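Local coordinates for acetyl-CoA acetyltransferase (Mycobacterium smegmatis, PDB 4EGV), which belongs to the thiolase family as a monomeric thiolase-like protein of type 1 and may have acyltransferase activity, at residues 20-25 with 390-395; 117-122 with 294-299; 137-142 with 383-388; 325-330 with 417-422. One frame throughout, in Å; residues are numbered along the deposited sequence.

Interaction 1. Residues 20-25 with 390-395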
loop_
_atom_site.group_PDB
_atom_site.type_symbol
_atom_site.label_atom_id
_atom_site.label_comp_id
_atom_site.label_asym_id
_atom_site.label_seq_id
_atom_site.Cartn_x
_atom_site.Cartn_y
_atom_site.Cartn_z
ATOM N N PRO A 20 3.838 -3.277 -24.067
ATOM C CA PRO A 20 4.605 -2.439 -23.163
ATOM C C PRO A 20 5.618 -3.204 -22.319
ATOM O O PRO A 20 5.334 -4.270 -21.761
ATOM C CB PRO A 20 3.537 -1.833 -22.281
ATOM C CG PRO A 20 2.500 -2.850 -22.209
ATOM C CD PRO A 20 2.487 -3.541 -23.526
ATOM N N VAL A 21 6.818 -2.656 -22.258
ATOM C CA VAL A 21 7.849 -3.170 -21.390
ATOM C C VAL A 21 8.410 -2.068 -20.482
ATOM O O VAL A 21 8.574 -0.909 -20.903
ATOM C CB VAL A 21 8.977 -3.889 -22.200
ATOM C CG1 VAL A 21 8.532 -5.259 -22.591
ATOM C CG2 VAL A 21 9.398 -3.090 -23.423
ATOM N N ILE A 22 8.686 -2.428 -19.233
ATOM C CA ILE A 22 9.531 -1.573 -18.396
ATOM C C ILE A 22 11.013 -1.719 -18.772
ATOM O O ILE A 22 11.544 -2.849 -18.737
ATOM C CB ILE A 22 9.300 -1.788 -16.905
ATOM C CG1 ILE A 22 7.882 -1.383 -16.569
ATOM C CG2 ILE A 22 10.302 -0.982 -16.080
ATOM C CD1 ILE A 22 7.551 -1.513 -15.120
ATOM N N VAL A 23 11.628 -0.593 -19.184
ATOM C CA VAL A 23 13.015 -0.603 -19.670
ATOM C C VAL A 23 14.067 -0.003 -18.751
ATOM O O VAL A 23 15.222 -0.420 -18.807
ATOM C CB VAL A 23 13.203 -0.094 -21.095
ATOM C CG1 VAL A 23 12.365 -0.912 -22.013
ATOM C CG2 VAL A 23 12.900 1.377 -21.199
ATOM N N GLY A 24 13.658 0.935 -17.892
ATOM C CA GLY A 24 14.577 1.582 -16.991
ATOM C C GLY A 24 13.930 1.863 -15.668
ATOM O O GLY A 24 12.796 2.323 -15.618
ATOM N N VAL A 25 14.648 1.583 -14.589
ATOM C CA VAL A 25 14.141 1.864 -13.245
ATOM C C VAL A 25 15.171 2.712 -12.482
ATOM O O VAL A 25 16.387 2.606 -12.695
ATOM C CB VAL A 25 13.721 0.549 -12.465
ATOM C CG1 VAL A 25 12.585 -0.136 -13.150
ATOM C CG2 VAL A 25 14.847 -0.408 -12.275
ATOM N N GLU A 390 12.601 -2.684 -7.496
ATOM C CA GLU A 390 13.261 -3.876 -6.982
ATOM C C GLU A 390 12.800 -5.164 -7.677
ATOM O O GLU A 390 13.627 -6.035 -7.960
ATOM C CB GLU A 390 13.109 -4.037 -5.461
ATOM C CG GLU A 390 13.938 -3.142 -4.587
ATOM C CD GLU A 390 15.412 -2.989 -4.983
ATOM O OE1 GLU A 390 15.971 -3.833 -5.736
ATOM O OE2 GLU A 390 16.021 -1.987 -4.516
ATOM N N ALA A 391 11.487 -5.268 -7.913
ATOM C CA ALA A 391 10.880 -6.328 -8.728
ATOM C C ALA A 391 11.488 -6.446 -10.081
ATOM O O ALA A 391 11.841 -7.526 -10.478
ATOM C CB ALA A 391 9.402 -6.135 -8.873
ATOM N N VAL A 392 11.596 -5.331 -10.789
ATOM C CA VAL A 392 12.181 -5.287 -12.134
ATOM C C VAL A 392 13.651 -5.704 -12.182
ATOM O O VAL A 392 14.017 -6.406 -13.063
ATOM C CB VAL A 392 11.990 -3.883 -12.799
ATOM C CG1 VAL A 392 13.006 -3.637 -13.850
ATOM C CG2 VAL A 392 10.603 -3.722 -13.376
ATOM N N ASN A 393 14.465 -5.275 -11.230
ATOM C CA ASN A 393 15.857 -5.719 -11.082
ATOM C C ASN A 393 16.023 -7.191 -10.771
ATOM O O ASN A 393 16.909 -7.836 -11.312
ATOM C CB ASN A 393 16.600 -4.950 -9.945
ATOM C CG ASN A 393 16.937 -3.501 -10.306
ATOM O OD1 ASN A 393 17.287 -3.190 -11.440
ATOM N ND2 ASN A 393 16.811 -2.618 -9.335
ATOM N N GLU A 394 15.215 -7.684 -9.833
ATOM C CA GLU A 394 15.272 -9.042 -9.371
ATOM C C GLU A 394 14.844 -9.973 -10.495
ATOM O O GLU A 394 15.335 -11.097 -10.581
ATOM C CB GLU A 394 14.408 -9.208 -8.125
ATOM C CG GLU A 394 14.862 -10.326 -7.180
ATOM C CD GLU A 394 16.038 -9.943 -6.210
ATOM O OE1 GLU A 394 17.220 -9.882 -6.652
ATOM O OE2 GLU A 394 15.770 -9.758 -4.991
HETATM N N MSE A 395 13.953 -9.498 -11.367
HETATM C CA MSE A 395 13.475 -10.271 -12.528
HETATM C C MSE A 395 14.440 -10.335 -13.721
HETATM O O MSE A 395 14.434 -11.313 -14.471
HETATM C CB MSE A 395 12.064 -9.836 -12.957
HETATM C CG MSE A 395 10.984 -10.238 -11.981
HETATM SE SE MSE A 395 11.097 -12.114 -11.237
HETATM C CE MSE A 395 12.180 -12.029 -9.590
#
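Ile22 and Val25 on strand 20-25 face Val392 and Asn393 of helix 390-395, with the two axes passing 9.0 Å apart at 112° and the CA atoms of Val25 and Val392 forming the closest backbone pair at 7.5 Å. Val392 carries the contact because its two methyls divide the work. CG1 stands anti to the backbone N (chi1 156°) and reaches Val25: Val392 CG1 lies 3.6 Å from Val25 CG1. The other branch, CG2 of Val392, sits 3.9 Å from CG2 of Ile22. Ile22 and Val25 both meet Val392 at a slant, and the touching atoms are methyls. At the margin the side chains of Asn393 and Val25 run past each other in opposite senses, with Asn393 OD1 3.8 Å from Val25 CG2, a distance of simple contact.

The spacing on the strand has a clear cause. Val23 and Gly24 both face Leu276 of the neighbouring strand 271-279 as a classic beta bulge, which breaks the usual alternation. Ile22 and Val25, three positions apart, can therefore both direct their CB atoms at the helix, while that of Val23 turns away. Ile388 and Ala389, one turn earlier on the same helix, extend the apolar surface along Ile22 and Val25, and Val294 flanks Val392. A buried helix lying across the strands of a beta sheet and packed through branched aliphatic side chains is typical of the thiolase fold, in which helix 383-397 belongs to the central helical layer.

Interaction 2. Residues 117-122 with 294-299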
loop_
_atom_site.group_PDB
_atom_site.type_symbol
_atom_site.label_atom_id
_atom_site.label_comp_id
_atom_site.label_asym_id
_atom_site.label_seq_id
_atom_site.Cartn_x
_atom_site.Cartn_y
_atom_site.Cartn_z
ATOM N N SER A 117 -1.070 4.253 -6.079
ATOM C CA SER A 117 -0.884 4.994 -7.314
ATOM C C SER A 117 0.264 4.603 -8.216
ATOM O O SER A 117 0.067 4.616 -9.434
ATOM C CB SER A 117 -0.901 6.502 -7.114
ATOM O OG SER A 117 0.133 6.943 -6.265
ATOM N N PRO A 118 1.448 4.237 -7.655
ATOM C CA PRO A 118 2.545 3.837 -8.558
ATOM C C PRO A 118 2.151 2.651 -9.435
ATOM O O PRO A 118 2.448 2.624 -10.631
ATOM C CB PRO A 118 3.637 3.401 -7.591
ATOM C CG PRO A 118 3.289 4.008 -6.349
ATOM C CD PRO A 118 1.855 4.118 -6.253
ATOM N N GLN A 119 1.476 1.683 -8.830
ATOM C CA GLN A 119 1.120 0.474 -9.543
ATOM C C GLN A 119 -0.128 0.660 -10.416
ATOM O O GLN A 119 -0.176 0.142 -11.525
ATOM C CB GLN A 119 1.061 -0.742 -8.594
ATOM C CG GLN A 119 0.702 -1.993 -9.227
ATOM C CD GLN A 119 1.709 -2.447 -10.154
ATOM O OE1 GLN A 119 1.509 -2.392 -11.349
ATOM N NE2 GLN A 119 2.817 -2.913 -9.643
ATOM N N HIS A 120 -1.099 1.438 -9.935
ATOM C CA HIS A 120 -2.227 1.886 -10.764
ATOM C C HIS A 120 -1.748 2.596 -12.058
ATOM O O HIS A 120 -2.253 2.351 -13.158
ATOM C CB HIS A 120 -3.182 2.761 -9.937
ATOM C CG HIS A 120 -4.548 2.949 -10.539
ATOM N ND1 HIS A 120 -4.823 3.886 -11.525
ATOM C CD2 HIS A 120 -5.734 2.368 -10.239
ATOM C CE1 HIS A 120 -6.111 3.842 -11.828
ATOM N NE2 HIS A 120 -6.685 2.923 -11.069
ATOM N N LEU A 121 -0.743 3.444 -11.902
ATOM C CA LEU A 121 -0.167 4.218 -12.971
ATOM C C LEU A 121 0.559 3.380 -13.997
ATOM O O LEU A 121 0.376 3.579 -15.208
ATOM C CB LEU A 121 0.828 5.201 -12.361
ATOM C CG LEU A 121 0.766 6.702 -12.635
ATOM C CD1 LEU A 121 -0.599 7.209 -13.072
ATOM C CD2 LEU A 121 1.221 7.357 -11.343
ATOM N N ALA A 122 1.402 2.461 -13.509
ATOM C CA ALA A 122 2.067 1.527 -14.393
ATOM C C ALA A 122 1.060 0.674 -15.166
ATOM O O ALA A 122 1.215 0.480 -16.333
ATOM C CB ALA A 122 3.039 0.668 -13.638
ATOM N N VAL A 294 11.297 -5.917 -19.220
ATOM C CA VAL A 294 10.410 -6.617 -18.307
ATOM C C VAL A 294 8.940 -6.341 -18.689
ATOM O O VAL A 294 8.532 -5.218 -18.923
ATOM C CB VAL A 294 10.723 -6.205 -16.866
ATOM C CG1 VAL A 294 9.912 -6.948 -15.913
ATOM C CG2 VAL A 294 12.173 -6.448 -16.588
ATOM N N TYR A 295 8.147 -7.396 -18.754
ATOM C CA TYR A 295 6.711 -7.310 -19.068
ATOM C C TYR A 295 5.833 -7.204 -17.828
ATOM O O TYR A 295 6.084 -7.790 -16.810
ATOM C CB TYR A 295 6.279 -8.515 -19.924
ATOM C CG TYR A 295 7.084 -8.641 -21.174
ATOM C CD1 TYR A 295 6.559 -8.220 -22.372
ATOM C CD2 TYR A 295 8.389 -9.131 -21.149
ATOM C CE1 TYR A 295 7.278 -8.293 -23.539
ATOM C CE2 TYR A 295 9.123 -9.194 -22.290
ATOM C CZ TYR A 295 8.555 -8.776 -23.511
ATOM O OH TYR A 295 9.263 -8.830 -24.703
ATOM N N LEU A 296 4.802 -6.405 -17.925
ATOM C CA LEU A 296 3.797 -6.387 -16.909
ATOM C C LEU A 296 2.762 -7.465 -17.286
ATOM O O LEU A 296 1.822 -7.231 -18.017
ATOM C CB LEU A 296 3.213 -4.980 -16.782
ATOM C CG LEU A 296 2.063 -4.773 -15.800
ATOM C CD1 LEU A 296 2.349 -5.312 -14.427
ATOM C CD2 LEU A 296 1.723 -3.303 -15.752
ATOM N N ARG A 297 2.977 -8.659 -16.783
ATOM C CA ARG A 297 2.196 -9.795 -17.179
ATOM C C ARG A 297 0.818 -9.830 -16.561
ATOM O O ARG A 297 -0.139 -10.099 -17.242
ATOM C CB ARG A 297 2.950 -11.097 -16.942
ATOM C CG ARG A 297 4.113 -11.299 -17.903
ATOM C CD ARG A 297 3.650 -11.713 -19.315
ATOM N NE ARG A 297 2.930 -12.991 -19.356
ATOM C CZ ARG A 297 3.505 -14.192 -19.457
ATOM N NH1 ARG A 297 4.814 -14.330 -19.540
ATOM N NH2 ARG A 297 2.764 -15.281 -19.468
ATOM N N GLY A 298 0.712 -9.521 -15.283
ATOM C CA GLY A 298 -0.592 -9.437 -14.661
ATOM C C GLY A 298 -0.847 -8.135 -13.968
ATOM O O GLY A 298 0.062 -7.429 -13.573
ATOM N N HIS A 299 -2.118 -7.820 -13.822
ATOM C CA HIS A 299 -2.499 -6.581 -13.193
ATOM C C HIS A 299 -3.944 -6.638 -12.786
ATOM O O HIS A 299 -4.692 -7.364 -13.391
ATOM C CB HIS A 299 -2.262 -5.424 -14.150
ATOM C CG HIS A 299 -2.485 -5.775 -15.590
ATOM N ND1 HIS A 299 -3.690 -5.583 -16.230
ATOM C CD2 HIS A 299 -1.651 -6.301 -16.515
ATOM C CE1 HIS A 299 -3.583 -5.981 -17.484
ATOM N NE2 HIS A 299 -2.361 -6.434 -17.677
#
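Leu296 points its side chain from strand 294-299 at helix 117-122 and ends between Gln119 and Ala122, one methyl for each. Its CG is anti to the backbone N (chi1 177°), which extends the isobutyl group away from the strand. Leu296 CD2 then comes to rest by the helix backbone, 3.9 Å from Ala122 O, and Leu296 CD1 lies beside the amide end of Gln119, 4.3 Å from Gln119 OE1. These are van der Waals approaches of methyls to oxygens, and they bury 97 Å² in all; the backbones stay well apart, with the CA atoms of Ala122 and Leu296 separated by 8.5 Å.

Gln119 leaves the helix alongside rather than straight at the strand, and a bend at chi2 (66°) swings its amide closer. Its NE2 hydrogen-bonds to Tyr420 OH, beyond the two segments, and OE1 is the amide atom nearest Leu296 CD1. Further along the strand, His299 also directs its CB at the helix but does not touch it. Its ring lies with its edge toward Leu296 O, which is in the ring plane, while ND1 bonds to Asp430 and the ring stacks with Trp427. Leu296 and His299 can share a face at a spacing of three because Arg297 and Gly298 form a classic beta bulge opposite Ile419.

Leu296 also touches Tyr420 of the adjacent strand 414-421. Helix 117-130 packs beside helix 383-397, through Pro118 on Met385 and Gln119 on Ile388, with Gln119 also on Val405 and Ala407 of strand 402-409 and Ser416 of strand 414-421.

Interaction 3. Residues 137-142 with 383-388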
loop_
_atom_site.group_PDB
_atom_site.type_symbol
_atom_site.label_atom_id
_atom_site.label_comp_id
_atom_site.label_asym_id
_atom_site.label_seq_id
_atom_site.Cartn_x
_atom_site.Cartn_y
_atom_site.Cartn_z
ATOM N N VAL A 137 6.684 6.484 -21.860
ATOM C CA VAL A 137 6.148 7.105 -20.688
ATOM C C VAL A 137 7.165 7.052 -19.562
ATOM O O VAL A 137 7.843 6.076 -19.381
ATOM C CB VAL A 137 4.836 6.390 -20.258
ATOM C CG1 VAL A 137 4.257 6.964 -18.930
ATOM C CG2 VAL A 137 3.805 6.437 -21.377
ATOM N N LEU A 138 7.258 8.132 -18.810
ATOM C CA LEU A 138 8.057 8.191 -17.587
ATOM C C LEU A 138 7.182 8.449 -16.365
ATOM O O LEU A 138 6.432 9.389 -16.316
ATOM C CB LEU A 138 9.172 9.259 -17.675
ATOM C CG LEU A 138 10.156 9.310 -16.494
ATOM C CD1 LEU A 138 10.911 7.972 -16.368
ATOM C CD2 LEU A 138 11.132 10.447 -16.593
ATOM N N ILE A 139 7.299 7.577 -15.377
ATOM C CA ILE A 139 6.609 7.694 -14.119
ATOM C C ILE A 139 7.615 8.011 -12.999
ATOM O O ILE A 139 8.738 7.529 -13.023
ATOM C CB ILE A 139 5.869 6.383 -13.885
ATOM C CG1 ILE A 139 4.687 6.281 -14.840
ATOM C CG2 ILE A 139 5.357 6.225 -12.455
ATOM C CD1 ILE A 139 4.182 4.849 -15.000
ATOM N N PHE A 140 7.252 8.849 -12.045
ATOM C CA PHE A 140 8.193 9.178 -10.992
ATOM C C PHE A 140 7.459 9.682 -9.764
ATOM O O PHE A 140 6.277 10.009 -9.826
ATOM C CB PHE A 140 9.269 10.185 -11.456
ATOM C CG PHE A 140 8.713 11.357 -12.205
ATOM C CD1 PHE A 140 8.027 12.366 -11.545
ATOM C CD2 PHE A 140 8.827 11.419 -13.587
ATOM C CE1 PHE A 140 7.481 13.439 -12.235
ATOM C CE2 PHE A 140 8.256 12.514 -14.312
ATOM C CZ PHE A 140 7.592 13.517 -13.610
ATOM N N GLY A 141 8.151 9.707 -8.629
ATOM C CA GLY A 141 7.581 10.236 -7.409
ATOM C C GLY A 141 8.701 10.494 -6.445
ATOM O O GLY A 141 9.779 10.046 -6.696
ATOM N N SER A 142 8.453 11.192 -5.342
ATOM C CA SER A 142 9.503 11.553 -4.373
ATOM C C SER A 142 8.933 12.089 -3.079
ATOM O O SER A 142 7.763 12.431 -2.995
ATOM C CB SER A 142 10.514 12.574 -4.939
ATOM O OG SER A 142 9.880 13.734 -5.436
ATOM N N TYR A 383 5.888 4.659 -1.925
ATOM C CA TYR A 383 6.599 3.443 -1.572
ATOM C C TYR A 383 6.627 2.358 -2.646
ATOM O O TYR A 383 7.681 1.827 -2.946
ATOM C CB TYR A 383 6.051 2.839 -0.289
ATOM C CG TYR A 383 6.594 1.442 -0.100
ATOM C CD1 TYR A 383 7.874 1.242 0.444
ATOM C CD2 TYR A 383 5.865 0.320 -0.522
ATOM C CE1 TYR A 383 8.380 0.010 0.583
ATOM C CE2 TYR A 383 6.391 -0.937 -0.379
ATOM C CZ TYR A 383 7.648 -1.078 0.172
ATOM O OH TYR A 383 8.185 -2.320 0.344
ATOM N N SER A 384 5.481 2.016 -3.220
ATOM C CA SER A 384 5.421 0.932 -4.209
ATOM C C SER A 384 6.226 1.161 -5.477
ATOM O O SER A 384 6.381 0.269 -6.276
ATOM C CB SER A 384 3.969 0.550 -4.574
ATOM O OG SER A 384 3.444 -0.431 -3.698
HETATM N N MSE A 385 6.749 2.338 -5.699
HETATM C CA MSE A 385 7.533 2.495 -6.887
HETATM C C MSE A 385 8.940 1.972 -6.707
HETATM O O MSE A 385 9.593 1.589 -7.669
HETATM C CB MSE A 385 7.607 3.937 -7.254
HETATM C CG MSE A 385 8.188 4.115 -8.594
HETATM SE SE MSE A 385 7.400 5.630 -9.266
HETATM C CE MSE A 385 7.990 6.966 -8.031
ATOM N N HIS A 386 9.399 2.011 -5.467
ATOM C CA HIS A 386 10.588 1.325 -5.043
ATOM C C HIS A 386 10.446 -0.226 -5.137
ATOM O O HIS A 386 11.362 -0.909 -5.541
ATOM C CB HIS A 386 10.935 1.795 -3.623
ATOM C CG HIS A 386 11.331 3.235 -3.569
ATOM N ND1 HIS A 386 12.587 3.668 -3.934
ATOM C CD2 HIS A 386 10.628 4.345 -3.235
ATOM C CE1 HIS A 386 12.649 4.976 -3.807
ATOM N NE2 HIS A 386 11.478 5.408 -3.379
ATOM N N GLY A 387 9.276 -0.724 -4.744
ATOM C CA GLY A 387 8.852 -2.091 -4.942
ATOM C C GLY A 387 8.943 -2.564 -6.377
ATOM O O GLY A 387 9.570 -3.581 -6.656
ATOM N N ILE A 388 8.322 -1.807 -7.275
ATOM C CA ILE A 388 8.402 -2.048 -8.699
ATOM C C ILE A 388 9.839 -2.040 -9.216
ATOM O O ILE A 388 10.226 -2.903 -10.013
ATOM C CB ILE A 388 7.509 -1.079 -9.499
ATOM C CG1 ILE A 388 6.061 -1.233 -9.046
ATOM C CG2 ILE A 388 7.625 -1.311 -10.981
ATOM C CD1 ILE A 388 5.061 -0.214 -9.601
#
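Met385, a selenomethionine, reaches Ile139 through a side chain that first extends and then folds: CG is anti to the backbone N (chi1 -170°), chi2 (149°) departs a little from extended, and chi3 (62°) turns the end. The first torsion carries the group off helix 383-388 toward strand 137-142 and brings SE against the strand. Ile139 answers with its short branch: CG2, which stands anti to its own backbone N, meets SE of Met385 at 3.8 Å, the two side chains passing at a slant.

Beyond this pair the touching surface is main chain. SE of Met385 is also 4.0 Å from CA of Phe140. The terminal CE is modelled too close to the peptide joining Phe140 to Gly141, so its position is doubtful and nothing is rested on it. Gly141 has no side chain, and its CA is 7.8 Å from that of Met385, the closest backbone pair. The axes pass 8.9 Å apart at 129°.

Phe140 turns its CB from the helix, and its ring packs on Pro94 and Val97 of helix 93-101, so the strand is covered on both sides. Met385 itself continues onto Ala273 of strand 271-279, while Ile139 also touches Met277 there. Nearby His386 is held by separate partners, with ND1 bonded to Gln27 NE2 and its ring meeting that of Phe376.

Chemically, SE occupies the place of methionine sulfur, and the contact amounts to dispersion between a thioether-like group, an aliphatic methyl and backbone atoms. With no directional bond across it, the fit depends on shape and burial alone.

Interaction 4. Residues 325-330 with 417-422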
loop_
_atom_site.group_PDB
_atom_site.type_symbol
_atom_site.label_atom_id
_atom_site.label_comp_id
_atom_site.label_asym_id
_atom_site.label_seq_id
_atom_site.Cartn_x
_atom_site.Cartn_y
_atom_site.Cartn_z
ATOM N N GLU A 325 -7.084 -11.974 -9.587
ATOM C CA GLU A 325 -7.287 -11.550 -10.969
ATOM C C GLU A 325 -5.958 -11.252 -11.693
ATOM O O GLU A 325 -5.792 -11.579 -12.876
ATOM C CB GLU A 325 -8.250 -10.362 -11.022
ATOM C CG GLU A 325 -8.353 -9.615 -12.360
ATOM C CD GLU A 325 -8.998 -10.433 -13.475
ATOM O OE1 GLU A 325 -9.577 -11.489 -13.192
ATOM O OE2 GLU A 325 -8.925 -10.010 -14.637
ATOM N N ALA A 326 -5.006 -10.655 -10.984
ATOM C CA ALA A 326 -3.686 -10.406 -11.519
ATOM C C ALA A 326 -2.939 -11.678 -11.788
ATOM O O ALA A 326 -2.146 -11.725 -12.692
ATOM C CB ALA A 326 -2.925 -9.585 -10.587
ATOM N N LEU A 327 -3.181 -12.700 -10.975
ATOM C CA LEU A 327 -2.653 -14.032 -11.169
ATOM C C LEU A 327 -3.220 -14.683 -12.428
ATOM O O LEU A 327 -2.493 -15.265 -13.211
ATOM C CB LEU A 327 -2.951 -14.888 -9.941
ATOM C CG LEU A 327 -1.879 -15.419 -8.981
ATOM C CD1 LEU A 327 -0.559 -14.713 -9.120
ATOM C CD2 LEU A 327 -2.338 -15.345 -7.548
ATOM N N ARG A 328 -4.527 -14.571 -12.613
ATOM C CA ARG A 328 -5.173 -15.082 -13.810
ATOM C C ARG A 328 -4.600 -14.480 -15.119
ATOM O O ARG A 328 -4.054 -15.208 -15.940
ATOM C CB ARG A 328 -6.696 -14.915 -13.720
ATOM C CG ARG A 328 -7.453 -15.732 -14.745
ATOM C CD ARG A 328 -8.908 -15.306 -14.842
ATOM N NE ARG A 328 -9.066 -13.931 -15.299
ATOM C CZ ARG A 328 -9.144 -13.548 -16.571
ATOM N NH1 ARG A 328 -9.095 -14.426 -17.542
ATOM N NH2 ARG A 328 -9.283 -12.272 -16.874
ATOM N N VAL A 329 -4.643 -13.173 -15.236
ATOM C CA VAL A 329 -3.983 -12.428 -16.283
ATOM C C VAL A 329 -2.568 -12.864 -16.661
ATOM O O VAL A 329 -2.233 -12.817 -17.799
ATOM C CB VAL A 329 -4.070 -10.915 -15.977
ATOM C CG1 VAL A 329 -3.508 -10.102 -17.049
ATOM C CG2 VAL A 329 -5.459 -10.534 -15.804
ATOM N N ALA A 330 -1.745 -13.311 -15.737
ATOM C CA ALA A 330 -0.421 -13.775 -16.092
ATOM C C ALA A 330 -0.351 -15.178 -16.625
ATOM O O ALA A 330 0.640 -15.558 -17.172
ATOM C CB ALA A 330 0.457 -13.667 -14.948
ATOM N N VAL A 417 -2.262 -4.366 -8.190
ATOM C CA VAL A 417 -1.306 -5.444 -8.269
ATOM C C VAL A 417 -0.671 -5.444 -9.643
ATOM O O VAL A 417 -1.315 -5.203 -10.616
ATOM C CB VAL A 417 -1.949 -6.849 -7.914
ATOM C CG1 VAL A 417 -0.890 -7.919 -7.895
ATOM C CG2 VAL A 417 -2.677 -6.801 -6.598
ATOM N N GLY A 418 0.627 -5.657 -9.678
ATOM C CA GLY A 418 1.344 -5.931 -10.890
ATOM C C GLY A 418 2.216 -7.171 -10.741
ATOM O O GLY A 418 2.804 -7.430 -9.698
ATOM N N ILE A 419 2.277 -7.967 -11.799
ATOM C CA ILE A 419 3.142 -9.117 -11.851
ATOM C C ILE A 419 4.059 -8.893 -13.018
ATOM O O ILE A 419 3.616 -8.593 -14.088
ATOM C CB ILE A 419 2.362 -10.447 -11.992
ATOM C CG1 ILE A 419 1.379 -10.605 -10.818
ATOM C CG2 ILE A 419 3.336 -11.602 -12.089
ATOM C CD1 ILE A 419 0.605 -11.881 -10.765
ATOM N N TYR A 420 5.352 -9.039 -12.759
ATOM C CA TYR A 420 6.439 -8.764 -13.699
ATOM C C TYR A 420 7.280 -10.018 -14.026
ATOM O O TYR A 420 7.443 -10.896 -13.179
ATOM C CB TYR A 420 7.327 -7.677 -13.096
ATOM C CG TYR A 420 6.578 -6.417 -12.786
ATOM C CD1 TYR A 420 6.426 -5.451 -13.749
ATOM C CD2 TYR A 420 6.013 -6.192 -11.553
ATOM C CE1 TYR A 420 5.715 -4.298 -13.495
ATOM C CE2 TYR A 420 5.318 -5.057 -11.302
ATOM C CZ TYR A 420 5.165 -4.112 -12.283
ATOM O OH TYR A 420 4.495 -2.936 -12.056
ATOM N N SER A 421 7.783 -10.083 -15.259
ATOM C CA SER A 421 8.649 -11.165 -15.769
ATOM C C SER A 421 9.351 -10.783 -17.071
ATOM O O SER A 421 8.873 -9.960 -17.836
ATOM C CB SER A 421 7.846 -12.423 -16.042
ATOM O OG SER A 421 8.691 -13.451 -16.459
ATOM N N THR A 422 10.484 -11.410 -17.333
ATOM C CA THR A 422 11.182 -11.248 -18.607
ATOM C C THR A 422 10.559 -12.057 -19.749
ATOM O O THR A 422 10.798 -11.772 -20.925
ATOM C CB THR A 422 12.647 -11.662 -18.502
ATOM O OG1 THR A 422 12.741 -12.910 -17.815
ATOM C CG2 THR A 422 13.457 -10.599 -17.785
#
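While Ala326 and Leu327 lean on Val417 and Ile419, the flat groups of helix 325-330 meet each other: Arg328, exposed, reaches back to the buried Glu325 and holds it side-on. Arg328 NE lies 3.3 Å from OE1 of Glu325 in a nearly straight bond (170°), and NH2 of Arg328 is 3.2 Å from OE2 of Glu325. Glu325 CD lies at the edge of the guanidinium and in its plane, yet the carboxylate is tipped, for OE1 is approached 36° out of its own plane while OE2 is met on the syn side. OE2 has a second donor in Asn431 N.

Across the contact everything is apolar side chain, apart from Ala326 O near the end of Ile419. Ala326 CB rests on Val417 CG1 at 3.8 Å. Ile419 extends CD1 to within 3.5 Å of CD1 of Leu327, and these two side chains meet at about a right angle. Leu327 starts away from the strand and only its end returns.

The axes lie 8.4 Å apart at 30°. This is the helix of a beta-alpha-beta crossover between parallel strands 294-303 and 337-342, passing over the intervening strands 414-421, contacted here, and 402-409, as an outer layer of the thiolase fold.

All four contacts join helices to one mixed sheet, with centres 8 to 18 Å apart, interactions 2 and 4 nearest and 3 and 4 farthest. Interactions 1 and 3 share helix 383-397. Interactions 1, 2 and 4 use the adjacent strands 20-29, 294-303 and 414-421, which are tied by backbone bonds such as Ile22 N to Val294 O (2.8 Å). Along the chain, interaction 1 encloses 2 and 3, which cross each other, whereas interaction 4 follows 2 and crosses 1 and 3. Tyr420 links strand 414-421 to Ile22 of strand 20-29 and Ile388 of helix 383-397, and its OH, bonded to Gln119 NE2, brings in helix 117-130. Helix 317-330 covers the outer face, a layered thiolase arrangement within a single chain.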